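Local coordinates for protein DJ-1 homolog D (Arabidopsis thaliana, PDB 4OGG) that belongs to the DJ-1/PfpI family of the glutaminase I clan and carries two such domains in one chain, at residues V32-P37 / T67-F72. Residues are numbered along the deposited sequence; the frame is centred on the assembly and turned at random.
Sequences VHTVCP and TLNATF
P37 lies over one face of the F72 ring: its CB stands 4.1 Å from the centroid of that ring and 4° off the ring normal, a CH-pi contact, while P37 CA covers the same face nearer the rim. V35 crosses the aromatic side chain at about a right angle, its CG2 reaching F72 CD2 obliquely at 3.8 Å. The ring gets there because CG of F72 is anti to the backbone N (chi1 -173°), and it also packs on V100 and L103 of helix 98-110. The second flat group, the amide of N69, bridges V32 and T34. ND2 donates to V32 O at 3.0 Å, nearly straight (167°), with the donor in the carbonyl plane; OD1 accepts from T34 N at 2.7 Å, the donor being tilted from the amide carbonyl plane. Two bonds of opposite sense therefore fix the rotation of the amide.

Strand 30-35 is the outermost parallel strand of the domain's six-stranded sheet within this chain, in the alpha/beta sandwich of the DJ-1/PfpI family, where helix 15-27 packs on V32 and T34. H33 and V35 bond through their backbones to strand 3-8 and the residues following it, whereas V32 O and T34 N face the other way. The side-chain amide of N69 thus meets both, flanking H33, as the backbone of a parallel neighbour would, although 67-72 runs steeply to the strand and is mostly loop.

T34 adds a reverse bond: its OG1 accepts from N69 N at 3.0 Å, and a water joins the same hydroxyl to T67 O. The bond from A70 N to T34 O is weak and strongly bent. Beyond it, A70 CB presses on V35 CG1 at a tight 3.4 Å, and a second water accepts hydrogen bonds from C36 N and F72 N.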
loop_
_atom_site.group_PDB
_atom_site.type_symbol
_atom_site.label_atom_id
_atom_site.label_comp_id
_atom_site.label_asym_id
_atom_site.label_seq_id
_atom_site.Cartn_x
_atom_site.Cartn_y
_atom_site.Cartn_z
ATOM N N VAL C 32 -21.028 11.378 -23.482
ATOM C CA VAL C 32 -19.778 11.875 -22.922
ATOM C C VAL C 32 -18.539 11.187 -23.482
ATOM O O VAL C 32 -18.454 9.958 -23.514
ATOM C CB VAL C 32 -19.752 11.714 -21.382
ATOM C CG1 VAL C 32 -18.486 12.357 -20.809
ATOM C CG2 VAL C 32 -20.994 12.342 -20.771
ATOM N N HIS C 33 -17.578 11.996 -23.910
ATOM C CA HIS C 33 -16.319 11.497 -24.448
ATOM C C HIS C 33 -15.187 11.894 -23.512
ATOM O O HIS C 33 -15.179 12.996 -22.963
ATOM C CB HIS C 33 -16.067 12.078 -25.841
ATOM C CG HIS C 33 -16.949 11.501 -26.902
ATOM N ND1 HIS C 33 -16.941 11.954 -28.203
ATOM C CD2 HIS C 33 -17.853 10.494 -26.859
ATOM C CE1 HIS C 33 -17.803 11.251 -28.916
ATOM N NE2 HIS C 33 -18.370 10.359 -28.124
ATOM N N THR C 34 -14.230 10.992 -23.330
ATOM C CA THR C 34 -13.095 11.252 -22.450
ATOM C C THR C 34 -11.800 11.146 -23.238
ATOM O O THR C 34 -11.587 10.176 -23.957
ATOM C CB THR C 34 -13.055 10.243 -21.300
ATOM O OG1 THR C 34 -13.057 8.914 -21.838
ATOM C CG2 THR C 34 -14.265 10.423 -20.392
ATOM N N VAL C 35 -10.933 12.139 -23.076
ATOM C CA VAL C 35 -9.664 12.179 -23.789
ATOM C C VAL C 35 -8.496 12.598 -22.898
ATOM O O VAL C 35 -8.677 13.277 -21.888
ATOM C CB VAL C 35 -9.736 13.166 -24.981
ATOM C CG1 VAL C 35 -10.818 12.726 -25.960
ATOM C CG2 VAL C 35 -10.024 14.580 -24.476
ATOM N N CYS C 36 -7.295 12.185 -23.289
ATOM C CA CYS C 36 -6.082 12.537 -22.565
ATOM C C CYS C 36 -5.011 12.762 -23.617
ATOM O O CYS C 36 -4.822 11.919 -24.495
ATOM C CB CYS C 36 -5.652 11.407 -21.630
ATOM S SG CYS C 36 -4.060 11.725 -20.801
ATOM N N PRO C 37 -4.303 13.902 -23.557
ATOM C CA PRO C 37 -3.263 14.142 -24.564
ATOM C C PRO C 37 -2.271 12.990 -24.660
ATOM O O PRO C 37 -1.862 12.424 -23.648
ATOM C CB PRO C 37 -2.611 15.445 -24.092
ATOM C CG PRO C 37 -2.848 15.429 -22.595
ATOM C CD PRO C 37 -4.275 14.938 -22.510
ATOM N N THR C 67 -10.561 4.036 -18.159
ATOM C CA THR C 67 -10.434 3.759 -19.586
ATOM C C THR C 67 -11.067 4.857 -20.438
ATOM O O THR C 67 -12.258 5.140 -20.321
ATOM C CB THR C 67 -11.086 2.410 -19.951
ATOM O OG1 THR C 67 -10.537 1.371 -19.128
ATOM C CG2 THR C 67 -10.827 2.078 -21.414
ATOM N N LEU C 68 -10.255 5.470 -21.292
ATOM C CA LEU C 68 -10.705 6.541 -22.176
ATOM C C LEU C 68 -11.542 5.961 -23.312
ATOM O O LEU C 68 -11.304 4.833 -23.739
ATOM C CB LEU C 68 -9.495 7.267 -22.761
ATOM C CG LEU C 68 -8.494 7.802 -21.730
ATOM C CD1 LEU C 68 -7.216 8.236 -22.434
ATOM C CD2 LEU C 68 -9.119 8.965 -20.955
ATOM N N ASN C 69 -12.518 6.728 -23.797
ATOM C CA ASN C 69 -13.357 6.260 -24.895
ATOM C C ASN C 69 -13.220 7.119 -26.146
ATOM O O ASN C 69 -13.937 6.917 -27.129
ATOM C CB ASN C 69 -14.834 6.179 -24.469
ATOM C CG ASN C 69 -15.465 7.539 -24.220
ATOM O OD1 ASN C 69 -14.850 8.581 -24.435
ATOM N ND2 ASN C 69 -16.714 7.528 -23.773
ATOM N N ALA C 70 -12.289 8.067 -26.115
ATOM C CA ALA C 70 -12.056 8.947 -27.255
ATOM C C ALA C 70 -10.575 9.274 -27.420
ATOM O O ALA C 70 -9.778 9.108 -26.492
ATOM C CB ALA C 70 -12.864 10.223 -27.108
ATOM N N THR C 71 -10.216 9.753 -28.606
ATOM C CA THR C 71 -8.833 10.085 -28.921
ATOM C C THR C 71 -8.610 11.594 -28.997
ATOM O O THR C 71 -9.129 12.271 -29.885
ATOM C CB THR C 71 -8.421 9.431 -30.260
ATOM O OG1 THR C 71 -8.692 8.022 -30.199
ATOM C CG2 THR C 71 -6.935 9.651 -30.536
ATOM N N PHE C 72 -7.819 12.106 -28.058
ATOM C CA PHE C 72 -7.506 13.527 -27.960
ATOM C C PHE C 72 -7.127 14.180 -29.292
ATOM O O PHE C 72 -7.676 15.218 -29.663
ATOM C CB PHE C 72 -6.367 13.726 -26.951
ATOM C CG PHE C 72 -6.069 15.164 -26.647
ATOM C CD1 PHE C 72 -5.309 15.937 -27.520
ATOM C CD2 PHE C 72 -6.578 15.759 -25.498
ATOM C CE1 PHE C 72 -5.063 17.283 -27.254
ATOM C CE2 PHE C 72 -6.339 17.103 -25.222
ATOM C CZ PHE C 72 -5.580 17.868 -26.102
HETATM O O HOH W 1 -14.370 6.725 -20.888
HETATM O O HOH W 2 -7.423 10.487 -25.669
#